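Local coordinates for protein 3,4-dihydroxy-2-butanone 4-phosphate synthase (Candida albicans, PDB 1TKS) that catalyses the conversion of D-ribulose 5-phosphate to formate and 3,4-dihydroxy-2-butanone 4-phosphate, a step of riboflavin biosynthesis, probably with magnesium or manganese as cofactor, at residues B[4-9]-B[189-194]; B[18-23]-B[33-38]; B[23-28]-B[193-198]. All coordinates share one frame; numbering follows the deposited sequence.

Contact 1 (B[4-9]-B[189-194]); sequences IFTPIE and GIKIIN
The ring of F5 lies between two residues: CG2 of I4 rests over the centre of one face, and the amide of N194 brings ND2 over the centre of the other, 3.4 Å above the plane. Ring and amide stand nearly perpendicular, 86° apart, so the amide meets the ring end-on through its nitrogen. In N194, CG sits between the backbone N and the carbonyl carbon (chi1 65°), which swings the amide back toward F5, while OD1 has its partner in Q197. CG2 of I192 adds a greasy contact, 3.8 Å from CD2 of F5. Beside this close packing, the backbone N of T6 gives a straight hydrogen bond to O of I192 (2.8 Å, 163° at the hydrogen).

Toward K191 the contact is water-lined and its edge partly exposed. A water joins O of I4, OG1 of T6 and the backbone N of I192. Threonine suits the place because its hydroxyl can bond this water while CG2 packs 3.8 Å from CD of K191, whose chain carries NZ away. Residues 4-6, just ahead of P7 at the N-cap of helix 8-16, are thus fastened along strand 191-194, an outermost strand of the mixed sheet within this chain.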
ATOM      1  N   ILE B   4      -0.153 -28.532 -11.153  1.00 17.51           N
ATOM      2  CA  ILE B   4      -0.341 -27.105 -10.921  1.00 14.95           C
ATOM      3  C   ILE B   4       0.424 -26.633  -9.695  1.00 13.21           C
ATOM      4  O   ILE B   4       1.174 -25.657  -9.758  1.00 12.10           O
ATOM      5  CB  ILE B   4      -1.837 -26.750 -10.723  1.00 15.03           C
ATOM      6  CG1 ILE B   4      -2.598 -26.944 -12.036  1.00 15.12           C
ATOM      7  CG2 ILE B   4      -1.977 -25.308 -10.237  1.00 15.01           C
ATOM      8  CD1 ILE B   4      -4.088 -26.672 -11.930  1.00 17.71           C
ATOM      9  N   PHE B   5       0.239 -27.332  -8.579  1.00 11.68           N
ATOM     10  CA  PHE B   5       0.904 -26.949  -7.343  1.00 10.88           C
ATOM     11  C   PHE B   5       2.181 -27.726  -7.050  1.00 10.37           C
ATOM     12  O   PHE B   5       2.253 -28.943  -7.241  1.00 11.62           O
ATOM     13  CB  PHE B   5      -0.061 -27.080  -6.160  1.00 10.27           C
ATOM     14  CG  PHE B   5      -1.344 -26.315  -6.344  1.00  8.37           C
ATOM     15  CD1 PHE B   5      -2.485 -26.949  -6.830  1.00  8.96           C
ATOM     16  CD2 PHE B   5      -1.405 -24.950  -6.058  1.00  9.42           C
ATOM     17  CE1 PHE B   5      -3.660 -26.237  -7.035  1.00  9.67           C
ATOM     18  CE2 PHE B   5      -2.581 -24.231  -6.262  1.00  8.42           C
ATOM     19  CZ  PHE B   5      -3.715 -24.874  -6.749  1.00  8.26           C
ATOM     20  N   THR B   6       3.185 -26.994  -6.577  1.00  9.65           N
ATOM     21  CA  THR B   6       4.491 -27.543  -6.231  1.00  9.02           C
ATOM     22  C   THR B   6       4.451 -28.270  -4.887  1.00  9.31           C
ATOM     23  O   THR B   6       3.835 -27.795  -3.934  1.00  9.74           O
ATOM     24  CB  THR B   6       5.539 -26.406  -6.145  1.00  8.49           C
ATOM     25  OG1 THR B   6       5.739 -25.838  -7.445  1.00  9.89           O
ATOM     26  CG2 THR B   6       6.866 -26.926  -5.613  1.00  9.46           C
ATOM     27  N   PRO B   7       5.095 -29.446  -4.798  1.00  9.56           N
ATOM     28  CA  PRO B   7       5.116 -30.206  -3.542  1.00 10.42           C
ATOM     29  C   PRO B   7       5.715 -29.326  -2.443  1.00  9.97           C
ATOM     30  O   PRO B   7       6.687 -28.605  -2.678  1.00  9.48           O
ATOM     31  CB  PRO B   7       6.015 -31.394  -3.872  1.00 11.11           C
ATOM     32  CG  PRO B   7       5.771 -31.606  -5.328  1.00 11.85           C
ATOM     33  CD  PRO B   7       5.766 -30.197  -5.874  1.00  9.67           C
ATOM     34  N   ILE B   8       5.150 -29.396  -1.241  1.00 10.53           N
ATOM     35  CA  ILE B   8       5.619 -28.572  -0.130  1.00 10.64           C
ATOM     36  C   ILE B   8       7.125 -28.578   0.122  1.00  9.58           C
ATOM     37  O   ILE B   8       7.720 -27.520   0.304  1.00 10.28           O
ATOM     38  CB  ILE B   8       4.910 -28.944   1.201  1.00 11.84           C
ATOM     39  CG1 ILE B   8       3.500 -28.355   1.239  1.00 14.17           C
ATOM     40  CG2 ILE B   8       5.691 -28.385   2.379  1.00 13.69           C
ATOM     41  CD1 ILE B   8       2.658 -28.720   0.090  1.00 20.43           C
ATOM     42  N   GLU B   9       7.747 -29.755   0.132  1.00 10.08           N
ATOM     43  CA  GLU B   9       9.174 -29.807   0.410  1.00 10.92           C
ATOM     44  C   GLU B   9      10.009 -29.071  -0.633  1.00  9.96           C
ATOM     45  O   GLU B   9      10.996 -28.421  -0.286  1.00 10.01           O
ATOM     46  CB  GLU B   9       9.629 -31.262   0.602  1.00 11.15           C
ATOM     47  CG  GLU B   9       8.950 -31.888   1.831  1.00 12.64           C
ATOM     48  CD  GLU B   9       9.581 -33.180   2.336  1.00 13.36           C
ATOM     49  OE1 GLU B   9       9.175 -33.633   3.432  1.00 13.14           O
ATOM     50  OE2 GLU B   9      10.463 -33.744   1.658  1.00 13.12           O
ATOM     51  N   GLY B 189       8.946 -17.891 -13.253  1.00 11.77           N
ATOM     52  CA  GLY B 189       9.591 -19.016 -12.605  1.00 11.23           C
ATOM     53  C   GLY B 189       9.341 -19.056 -11.111  1.00 10.76           C
ATOM     54  O   GLY B 189      10.261 -19.263 -10.317  1.00 11.75           O
ATOM     55  N   ILE B 190       8.086 -18.851 -10.727  1.00 10.60           N
ATOM     56  CA  ILE B 190       7.699 -18.871  -9.324  1.00  9.82           C
ATOM     57  C   ILE B 190       6.763 -20.045  -9.064  1.00 10.08           C
ATOM     58  O   ILE B 190       5.779 -20.241  -9.778  1.00 10.96           O
ATOM     59  CB  ILE B 190       6.995 -17.557  -8.924  1.00 10.12           C
ATOM     60  CG1 ILE B 190       7.957 -16.383  -9.128  1.00  9.44           C
ATOM     61  CG2 ILE B 190       6.537 -17.622  -7.465  1.00 10.09           C
ATOM     62  CD1 ILE B 190       7.327 -15.013  -8.883  1.00 11.27           C
ATOM     63  N   LYS B 191       7.095 -20.829  -8.042  1.00  9.65           N
ATOM     64  CA  LYS B 191       6.313 -21.998  -7.659  1.00  9.32           C
ATOM     65  C   LYS B 191       5.015 -21.588  -6.973  1.00  8.68           C
ATOM     66  O   LYS B 191       4.951 -20.552  -6.310  1.00 10.11           O
ATOM     67  CB  LYS B 191       7.138 -22.889  -6.728  1.00 10.57           C
ATOM     68  CG  LYS B 191       8.273 -23.637  -7.429  1.00 10.53           C
ATOM     69  CD  LYS B 191       9.292 -24.147  -6.418  1.00 12.03           C
ATOM     70  CE  LYS B 191      10.191 -25.221  -7.014  1.00 12.86           C
ATOM     71  NZ  LYS B 191      10.839 -24.787  -8.284  1.00 13.52           N
ATOM     72  N   ILE B 192       3.990 -22.419  -7.124  1.00  9.51           N
ATOM     73  CA  ILE B 192       2.675 -22.142  -6.553  1.00  9.11           C
ATOM     74  C   ILE B 192       2.247 -23.241  -5.587  1.00  9.99           C
ATOM     75  O   ILE B 192       2.437 -24.422  -5.863  1.00 10.56           O
ATOM     76  CB  ILE B 192       1.609 -22.048  -7.670  1.00 10.41           C
ATOM     77  CG1 ILE B 192       2.067 -21.056  -8.741  1.00 11.00           C
ATOM     78  CG2 ILE B 192       0.260 -21.637  -7.080  1.00 11.63           C
ATOM     79  CD1 ILE B 192       1.192 -21.054  -9.971  1.00 13.45           C
ATOM     80  N   ILE B 193       1.681 -22.846  -4.452  1.00  9.16           N
ATOM     81  CA  ILE B 193       1.195 -23.803  -3.459  1.00  8.62           C
ATOM     82  C   ILE B 193      -0.136 -23.289  -2.921  1.00  8.69           C
ATOM     83  O   ILE B 193      -0.556 -22.180  -3.251  1.00  8.61           O
ATOM     84  CB  ILE B 193       2.158 -23.940  -2.242  1.00  8.16           C
ATOM     85  CG1 ILE B 193       2.364 -22.577  -1.573  1.00  8.73           C
ATOM     86  CG2 ILE B 193       3.497 -24.517  -2.682  1.00  7.51           C
ATOM     87  CD1 ILE B 193       2.965 -22.661  -0.180  1.00 11.68           C
ATOM     88  N   ASN B 194      -0.813 -24.094  -2.113  1.00  8.19           N
ATOM     89  CA  ASN B 194      -2.050 -23.638  -1.502  1.00  8.70           C
ATOM     90  C   ASN B 194      -2.034 -24.022  -0.026  1.00  9.66           C
ATOM     91  O   ASN B 194      -1.329 -24.953   0.375  1.00  8.75           O
ATOM     92  CB  ASN B 194      -3.294 -24.161  -2.257  1.00 10.19           C
ATOM     93  CG  ASN B 194      -3.456 -25.667  -2.195  1.00  9.85           C
ATOM     94  OD1 ASN B 194      -3.880 -26.216  -1.180  1.00 10.89           O
ATOM     95  ND2 ASN B 194      -3.132 -26.344  -3.294  1.00  9.38           N
TER
HETATM   96  O   HOH W   1       3.851 -24.736  -9.103  1.00 10.91           O

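Contact 2 (B[18-23]-B[33-38]); sequences GEFLIV and GDLIMA
Strands 21-23 and 34-38 run antiparallel, their axes 4.7 Å apart at closest and 133° between their directions, with L21–I36 and V23–D34 as hydrogen-bonded pairs and I22–L35 as the non-hydrogen-bonded pair between them. Each hydrogen-bonded pair is closed by two backbone bonds; the longest of the four, from N of D34 to O of V23, measures 3.2 Å and comes in tilted from the carbonyl plane. Before residue 21 the regular ladder gives way to a water that links O of E19 to N of A38.

A Met-aromatic contact joins M37 and F20. M37 places SD over one face of the F20 ring, 3.8 Å from its centroid and displaced toward the rim, while its CG packs 3.5 Å from CE2 of F20. Torsions make this possible: chi1 of 74° sets CG between the backbone N and the carbonyl carbon, and the bend at chi3 (-78°) takes CE on toward O of G18. A flexible thioether suits a place where one chain must follow both a flat ring and a carbonyl. On the same side as F20, I22 and L35 lie alongside one another, CG1 of I22 being 3.8 Å from CD2 of L35. The other face carries V23 and I36, branched residues well suited to strands; CD1 of I36 reaches CG2 of V23 at 3.5 Å. D34 probably binds D-ribulose 5-phosphate, and its OD2 is hydrogen-bonded to ND1 of H145.

G18, with positive phi, ends helix 8-16 in a Schellman motif. Helix 44-52 covers F20 and L35 through L50, helix 8-16 packs on L21, and this beta hairpin lies between strands 162-166 and 191-194.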
ATOM      1  N   GLY B  18      15.307 -17.810  -0.687  1.00 15.28           N
ATOM      2  CA  GLY B  18      14.878 -16.450  -0.974  1.00 12.54           C
ATOM      3  C   GLY B  18      13.929 -16.227  -2.137  1.00 11.78           C
ATOM      4  O   GLY B  18      13.790 -15.100  -2.616  1.00 11.31           O
ATOM      5  N   GLU B  19      13.275 -17.283  -2.601  1.00 10.52           N
ATOM      6  CA  GLU B  19      12.342 -17.133  -3.703  1.00 12.21           C
ATOM      7  C   GLU B  19      10.957 -16.833  -3.177  1.00 11.41           C
ATOM      8  O   GLU B  19      10.644 -17.080  -2.009  1.00 10.07           O
ATOM      9  CB  GLU B  19      12.254 -18.409  -4.543  1.00 13.23           C
ATOM     10  CG  GLU B  19      13.568 -18.935  -5.062  1.00 14.33           C
ATOM     11  CD  GLU B  19      13.382 -20.112  -5.996  1.00 17.02           C
ATOM     12  OE1 GLU B  19      14.305 -20.948  -6.086  1.00 19.37           O
ATOM     13  OE2 GLU B  19      12.315 -20.198  -6.646  1.00 14.00           O
ATOM     14  N   PHE B  20      10.135 -16.295  -4.064  1.00 11.54           N
ATOM     15  CA  PHE B  20       8.752 -15.994  -3.756  1.00 10.92           C
ATOM     16  C   PHE B  20       7.983 -17.282  -4.004  1.00 10.37           C
ATOM     17  O   PHE B  20       8.459 -18.186  -4.696  1.00 11.68           O
ATOM     18  CB  PHE B  20       8.195 -14.949  -4.721  1.00 11.51           C
ATOM     19  CG  PHE B  20       8.457 -13.534  -4.326  1.00  8.94           C
ATOM     20  CD1 PHE B  20       9.357 -12.749  -5.040  1.00 10.26           C
ATOM     21  CD2 PHE B  20       7.769 -12.966  -3.260  1.00  8.06           C
ATOM     22  CE1 PHE B  20       9.558 -11.411  -4.697  1.00  7.26           C
ATOM     23  CE2 PHE B  20       7.967 -11.633  -2.913  1.00  9.68           C
ATOM     24  CZ  PHE B  20       8.864 -10.854  -3.632  1.00  7.76           C
ATOM     25  N   LEU B  21       6.796 -17.352  -3.424  1.00 10.08           N
ATOM     26  CA  LEU B  21       5.889 -18.464  -3.635  1.00  8.93           C
ATOM     27  C   LEU B  21       4.537 -17.804  -3.849  1.00  7.76           C
ATOM     28  O   LEU B  21       4.219 -16.808  -3.201  1.00  8.06           O
ATOM     29  CB  LEU B  21       5.820 -19.391  -2.417  1.00 11.26           C
ATOM     30  CG  LEU B  21       6.986 -20.353  -2.207  1.00  9.24           C
ATOM     31  CD1 LEU B  21       6.757 -21.157  -0.931  1.00 11.12           C
ATOM     32  CD2 LEU B  21       7.111 -21.288  -3.401  1.00 11.51           C
ATOM     33  N   ILE B  22       3.768 -18.323  -4.798  1.00  7.13           N
ATOM     34  CA  ILE B  22       2.429 -17.815  -5.044  1.00  8.48           C
ATOM     35  C   ILE B  22       1.590 -18.723  -4.162  1.00  9.47           C
ATOM     36  O   ILE B  22       1.688 -19.947  -4.253  1.00  9.84           O
ATOM     37  CB  ILE B  22       2.018 -17.974  -6.517  1.00  8.80           C
ATOM     38  CG1 ILE B  22       2.898 -17.079  -7.389  1.00 10.46           C
ATOM     39  CG2 ILE B  22       0.544 -17.604  -6.693  1.00  9.65           C
ATOM     40  CD1 ILE B  22       2.793 -17.357  -8.881  1.00 12.42           C
ATOM     41  N   VAL B  23       0.785 -18.123  -3.296  1.00 10.05           N
ATOM     42  CA  VAL B  23      -0.028 -18.891  -2.368  1.00  9.45           C
ATOM     43  C   VAL B  23      -1.531 -18.668  -2.537  1.00  8.07           C
ATOM     44  O   VAL B  23      -1.999 -17.533  -2.502  1.00  9.11           O
ATOM     45  CB  VAL B  23       0.383 -18.547  -0.914  1.00  9.79           C
ATOM     46  CG1 VAL B  23      -0.448 -19.330   0.073  1.00 10.16           C
ATOM     47  CG2 VAL B  23       1.868 -18.850  -0.714  1.00 11.85           C
ATOM     48  N   GLY B  33      -4.472 -15.134  -5.839  1.00  9.67           N
ATOM     49  CA  GLY B  33      -3.136 -15.432  -5.347  1.00  9.07           C
ATOM     50  C   GLY B  33      -2.312 -14.301  -4.756  1.00  8.67           C
ATOM     51  O   GLY B  33      -2.371 -13.156  -5.205  1.00  9.32           O
ATOM     52  N   ASP B  34      -1.531 -14.639  -3.733  1.00  9.37           N
ATOM     53  CA  ASP B  34      -0.662 -13.675  -3.072  1.00  9.56           C
ATOM     54  C   ASP B  34       0.785 -14.120  -3.184  1.00  9.79           C
ATOM     55  O   ASP B  34       1.080 -15.316  -3.175  1.00 10.29           O
ATOM     56  CB  ASP B  34      -1.002 -13.547  -1.580  1.00 11.26           C
ATOM     57  CG  ASP B  34      -2.288 -12.775  -1.319  1.00 13.81           C
ATOM     58  OD1 ASP B  34      -2.820 -12.140  -2.247  1.00 17.47           O
ATOM     59  OD2 ASP B  34      -2.757 -12.801  -0.162  1.00 19.81           O
ATOM     60  N   LEU B  35       1.686 -13.151  -3.302  1.00  7.91           N
ATOM     61  CA  LEU B  35       3.110 -13.452  -3.351  1.00  8.30           C
ATOM     62  C   LEU B  35       3.596 -13.410  -1.906  1.00  8.40           C
ATOM     63  O   LEU B  35       3.259 -12.488  -1.162  1.00  9.10           O
ATOM     64  CB  LEU B  35       3.855 -12.400  -4.172  1.00  9.03           C
ATOM     65  CG  LEU B  35       3.779 -12.589  -5.684  1.00 10.50           C
ATOM     66  CD1 LEU B  35       4.392 -11.388  -6.376  1.00 10.59           C
ATOM     67  CD2 LEU B  35       4.510 -13.872  -6.069  1.00  9.09           C
ATOM     68  N   ILE B  36       4.372 -14.414  -1.506  1.00  8.32           N
ATOM     69  CA  ILE B  36       4.910 -14.481  -0.147  1.00  8.11           C
ATOM     70  C   ILE B  36       6.364 -14.947  -0.163  1.00  8.02           C
ATOM     71  O   ILE B  36       6.723 -15.850  -0.919  1.00  8.65           O
ATOM     72  CB  ILE B  36       4.147 -15.496   0.748  1.00  9.48           C
ATOM     73  CG1 ILE B  36       2.639 -15.233   0.696  1.00  9.56           C
ATOM     74  CG2 ILE B  36       4.662 -15.400   2.184  1.00  9.56           C
ATOM     75  CD1 ILE B  36       1.822 -16.154   1.593  1.00 12.12           C
ATOM     76  N   MET B  37       7.198 -14.324   0.663  1.00 10.04           N
ATOM     77  CA  MET B  37       8.596 -14.733   0.781  1.00  8.59           C
ATOM     78  C   MET B  37       9.111 -14.400   2.169  1.00  8.60           C
ATOM     79  O   MET B  37       8.462 -13.675   2.920  1.00  8.60           O
ATOM     80  CB  MET B  37       9.481 -14.076  -0.296  1.00  9.08           C
ATOM     81  CG  MET B  37       9.805 -12.585  -0.120  1.00  9.38           C
ATOM     82  SD  MET B  37      11.183 -12.073  -1.171  1.00  8.47           S
ATOM     83  CE  MET B  37      12.584 -12.699  -0.274  1.00 10.46           C
ATOM     84  N   ALA B  38      10.274 -14.945   2.503  1.00  7.92           N
ATOM     85  CA  ALA B  38      10.890 -14.723   3.804  1.00  7.01           C
ATOM     86  C   ALA B  38      11.207 -13.247   4.016  1.00  6.97           C
ATOM     87  O   ALA B  38      11.855 -12.618   3.186  1.00  9.02           O
ATOM     88  CB  ALA B  38      12.162 -15.551   3.920  1.00  8.17           C
TER
HETATM   89  O   HOH W   2      11.777 -16.521   0.537  1.00  8.18           O

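Contact 3 (B[23-28]-B[193-198]); sequences VMDDED and ININQL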
ATOM      1  N   VAL B  23       0.785 -18.123  -3.296  1.00 10.05           N
ATOM      2  CA  VAL B  23      -0.028 -18.891  -2.368  1.00  9.45           C
ATOM      3  C   VAL B  23      -1.531 -18.668  -2.537  1.00  8.07           C
ATOM      4  O   VAL B  23      -1.999 -17.533  -2.502  1.00  9.11           O
ATOM      5  CB  VAL B  23       0.383 -18.547  -0.914  1.00  9.79           C
ATOM      6  CG1 VAL B  23      -0.448 -19.330   0.073  1.00 10.16           C
ATOM      7  CG2 VAL B  23       1.868 -18.850  -0.714  1.00 11.85           C
ATOM      8  N   MET B  24      -2.273 -19.761  -2.726  1.00  7.95           N
ATOM      9  CA  MET B  24      -3.732 -19.725  -2.875  1.00  8.46           C
ATOM     10  C   MET B  24      -4.292 -20.395  -1.620  1.00  9.52           C
ATOM     11  O   MET B  24      -3.557 -21.077  -0.902  1.00  8.54           O
ATOM     12  CB  MET B  24      -4.199 -20.553  -4.076  1.00  8.03           C
ATOM     13  CG  MET B  24      -3.297 -20.582  -5.264  1.00  9.24           C
ATOM     14  SD  MET B  24      -3.028 -18.930  -5.971  1.00  8.96           S
ATOM     15  CE  MET B  24      -4.484 -18.710  -6.893  1.00 12.70           C
ATOM     16  N   ASP B  25      -5.577 -20.196  -1.343  1.00  9.68           N
ATOM     17  CA  ASP B  25      -6.206 -20.828  -0.182  1.00 10.76           C
ATOM     18  C   ASP B  25      -6.266 -22.339  -0.370  1.00 10.03           C
ATOM     19  O   ASP B  25      -5.924 -23.102   0.533  1.00 10.32           O
ATOM     20  CB  ASP B  25      -7.629 -20.310   0.020  1.00 11.13           C
ATOM     21  CG  ASP B  25      -7.665 -18.935   0.636  1.00 13.12           C
ATOM     22  OD1 ASP B  25      -6.760 -18.621   1.433  1.00 14.43           O
ATOM     23  OD2 ASP B  25      -8.611 -18.176   0.340  1.00 16.10           O
ATOM     24  N   ASP B  26      -6.739 -22.765  -1.535  1.00  8.78           N
ATOM     25  CA  ASP B  26      -6.822 -24.183  -1.854  1.00  8.33           C
ATOM     26  C   ASP B  26      -6.738 -24.362  -3.365  1.00  8.70           C
ATOM     27  O   ASP B  26      -6.166 -23.517  -4.050  1.00 10.57           O
ATOM     28  CB  ASP B  26      -8.096 -24.821  -1.264  1.00  9.88           C
ATOM     29  CG  ASP B  26      -9.383 -24.118  -1.677  1.00  9.94           C
ATOM     30  OD1 ASP B  26     -10.367 -24.257  -0.922  1.00 10.25           O
ATOM     31  OD2 ASP B  26      -9.426 -23.455  -2.729  1.00  8.78           O
ATOM     32  N   GLU B  27      -7.285 -25.450  -3.889  1.00  9.22           N
ATOM     33  CA  GLU B  27      -7.198 -25.692  -5.322  1.00  9.12           C
ATOM     34  C   GLU B  27      -8.234 -24.988  -6.196  1.00  8.71           C
ATOM     35  O   GLU B  27      -8.135 -25.037  -7.419  1.00  9.56           O
ATOM     36  CB  GLU B  27      -7.260 -27.198  -5.605  1.00 11.46           C
ATOM     37  CG  GLU B  27      -6.236 -28.031  -4.848  1.00 13.74           C
ATOM     38  CD  GLU B  27      -6.114 -29.440  -5.398  1.00 17.94           C
ATOM     39  OE1 GLU B  27      -7.057 -29.901  -6.074  1.00 19.11           O
ATOM     40  OE2 GLU B  27      -5.080 -30.096  -5.149  1.00 19.52           O
ATOM     41  N   ASP B  28      -9.213 -24.323  -5.589  1.00  9.47           N
ATOM     42  CA  ASP B  28     -10.271 -23.667  -6.364  1.00  9.88           C
ATOM     43  C   ASP B  28      -9.791 -22.656  -7.401  1.00 10.67           C
ATOM     44  O   ASP B  28      -8.964 -21.794  -7.112  1.00  8.83           O
ATOM     45  CB  ASP B  28     -11.282 -22.987  -5.438  1.00  9.50           C
ATOM     46  CG  ASP B  28     -12.624 -22.782  -6.110  1.00 12.34           C
ATOM     47  OD1 ASP B  28     -13.371 -23.776  -6.261  1.00 11.96           O
ATOM     48  OD2 ASP B  28     -12.927 -21.637  -6.503  1.00 15.56           O
ATOM     49  N   ILE B 193       1.681 -22.846  -4.452  1.00  9.16           N
ATOM     50  CA  ILE B 193       1.195 -23.803  -3.459  1.00  8.62           C
ATOM     51  C   ILE B 193      -0.136 -23.289  -2.921  1.00  8.69           C
ATOM     52  O   ILE B 193      -0.556 -22.180  -3.251  1.00  8.61           O
ATOM     53  CB  ILE B 193       2.158 -23.940  -2.242  1.00  8.16           C
ATOM     54  CG1 ILE B 193       2.364 -22.577  -1.573  1.00  8.73           C
ATOM     55  CG2 ILE B 193       3.497 -24.517  -2.682  1.00  7.51           C
ATOM     56  CD1 ILE B 193       2.965 -22.661  -0.180  1.00 11.68           C
ATOM     57  N   ASN B 194      -0.813 -24.094  -2.113  1.00  8.19           N
ATOM     58  CA  ASN B 194      -2.050 -23.638  -1.502  1.00  8.70           C
ATOM     59  C   ASN B 194      -2.034 -24.022  -0.026  1.00  9.66           C
ATOM     60  O   ASN B 194      -1.329 -24.953   0.375  1.00  8.75           O
ATOM     61  CB  ASN B 194      -3.294 -24.161  -2.257  1.00 10.19           C
ATOM     62  CG  ASN B 194      -3.456 -25.667  -2.195  1.00  9.85           C
ATOM     63  OD1 ASN B 194      -3.880 -26.216  -1.180  1.00 10.89           O
ATOM     64  ND2 ASN B 194      -3.132 -26.344  -3.294  1.00  9.38           N
ATOM     65  N   ILE B 195      -2.776 -23.275   0.784  1.00  9.70           N
ATOM     66  CA  ILE B 195      -2.807 -23.502   2.225  1.00 11.09           C
ATOM     67  C   ILE B 195      -3.331 -24.865   2.630  1.00 12.25           C
ATOM     68  O   ILE B 195      -2.821 -25.469   3.568  1.00 11.38           O
ATOM     69  CB  ILE B 195      -3.620 -22.404   2.933  1.00 10.77           C
ATOM     70  CG1 ILE B 195      -2.928 -21.055   2.720  1.00 11.60           C
ATOM     71  CG2 ILE B 195      -3.754 -22.721   4.420  1.00 11.58           C
ATOM     72  CD1 ILE B 195      -3.698 -19.863   3.256  1.00 10.97           C
ATOM     73  N   ASN B 196      -4.355 -25.346   1.936  1.00 13.20           N
ATOM     74  CA  ASN B 196      -4.907 -26.656   2.242  1.00 13.91           C
ATOM     75  C   ASN B 196      -3.792 -27.682   2.103  1.00 14.18           C
ATOM     76  O   ASN B 196      -3.629 -28.577   2.933  1.00 12.65           O
ATOM     77  CB  ASN B 196      -6.035 -26.992   1.271  1.00 18.56           C
ATOM     78  CG  ASN B 196      -7.389 -26.961   1.929  1.00 23.68           C
ATOM     79  OD1 ASN B 196      -7.867 -25.907   2.352  1.00 27.06           O
ATOM     80  ND2 ASN B 196      -8.018 -28.124   2.032  1.00 27.75           N
ATOM     81  N   GLN B 197      -3.024 -27.530   1.033  1.00 13.60           N
ATOM     82  CA  GLN B 197      -1.907 -28.410   0.733  1.00 14.53           C
ATOM     83  C   GLN B 197      -0.871 -28.340   1.855  1.00 13.28           C
ATOM     84  O   GLN B 197      -0.299 -29.355   2.254  1.00 15.36           O
ATOM     85  CB  GLN B 197      -1.286 -27.973  -0.595  1.00 14.56           C
ATOM     86  CG  GLN B 197      -0.226 -28.893  -1.141  1.00 12.62           C
ATOM     87  CD  GLN B 197       0.609 -28.229  -2.222  1.00 11.58           C
ATOM     88  OE1 GLN B 197       1.402 -28.887  -2.895  1.00 13.38           O
ATOM     89  NE2 GLN B 197       0.444 -26.919  -2.384  1.00  8.21           N
ATOM     90  N   LEU B 198      -0.644 -27.135   2.371  1.00 11.93           N
ATOM     91  CA  LEU B 198       0.325 -26.924   3.439  1.00 11.92           C
ATOM     92  C   LEU B 198      -0.164 -27.484   4.779  1.00 12.33           C
ATOM     93  O   LEU B 198       0.616 -28.054   5.542  1.00 11.78           O
ATOM     94  CB  LEU B 198       0.632 -25.429   3.562  1.00 13.69           C
ATOM     95  CG  LEU B 198       1.770 -25.026   4.500  1.00 16.21           C
ATOM     96  CD1 LEU B 198       3.042 -25.775   4.116  1.00 15.86           C
ATOM     97  CD2 LEU B 198       1.988 -23.518   4.417  1.00 16.08           C
TER
HETATM   98  O   HOH W   3      -7.247 -23.521   3.216  1.00 28.25           O
HETATM   99  O   HOH W   4      -3.213 -29.343  -3.612  1.00 18.23           O
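V23 holds CG1 anti to its backbone N (chi1 180°), which leaves CG2 to run beside CG1 of I193, 3.9 Å away, and sends CG1 across I195 at about a right angle. In I195, CG1 stands anti to the carbonyl carbon (chi1 -63°); the side chain then runs alongside D25, with CD1 3.8 Å from OD1. That OD1 is hydrogen-bonded to NE2 of H145, which would place D25 in the second shell if H145 binds the metal, as is likely. The backbones carry parallel strand pairing, V23 with I193 and M24 with N194, through the bond from N of M24 to O of I193 (3.0 Å). The pairing then passes directly into a helix start: O of M24 receives N of I195, and O of D25 receives N of N196, so carbonyls of the neighbouring segment take up first-turn amides. N194 is the N-cap of helix 195-203; its short side-chain carbonyl suits that place, OD1 taking the N-H of Q197 at 2.7 Å from above the carbonyl plane, and ND2 is left to donate to a water shared with OE2 of E27. D26 forms an Asx turn, OD2 accepting from N of D28 (3.0 Å), and its CB packs against the amide of N196. A water lies between OD1 of N196 and O of D25; the side chain of N196 lies beside that of R143, a likely substrate-binding residue.

From the N terminus, the chain first meets its own far end: contact 1 lays residues 4-9 along 189-194, closing a loop of nearly the whole protein. After helix 8-16 comes strand 21-24, after which the chain turns back through nine residues into strand 34-38 to make the hairpin of contact 2, a short local loop lying wholly within the span of contact 1. Contact 3 starts at V23, shared with contact 2, and reaches 193-198, so those two cross along the chain; it also shares I193 and N194 with contact 1. Strand 21-24 is common to contacts 2 and 3 and lies between strands 34-38 and 191-194, where N of I193 meets O of I22.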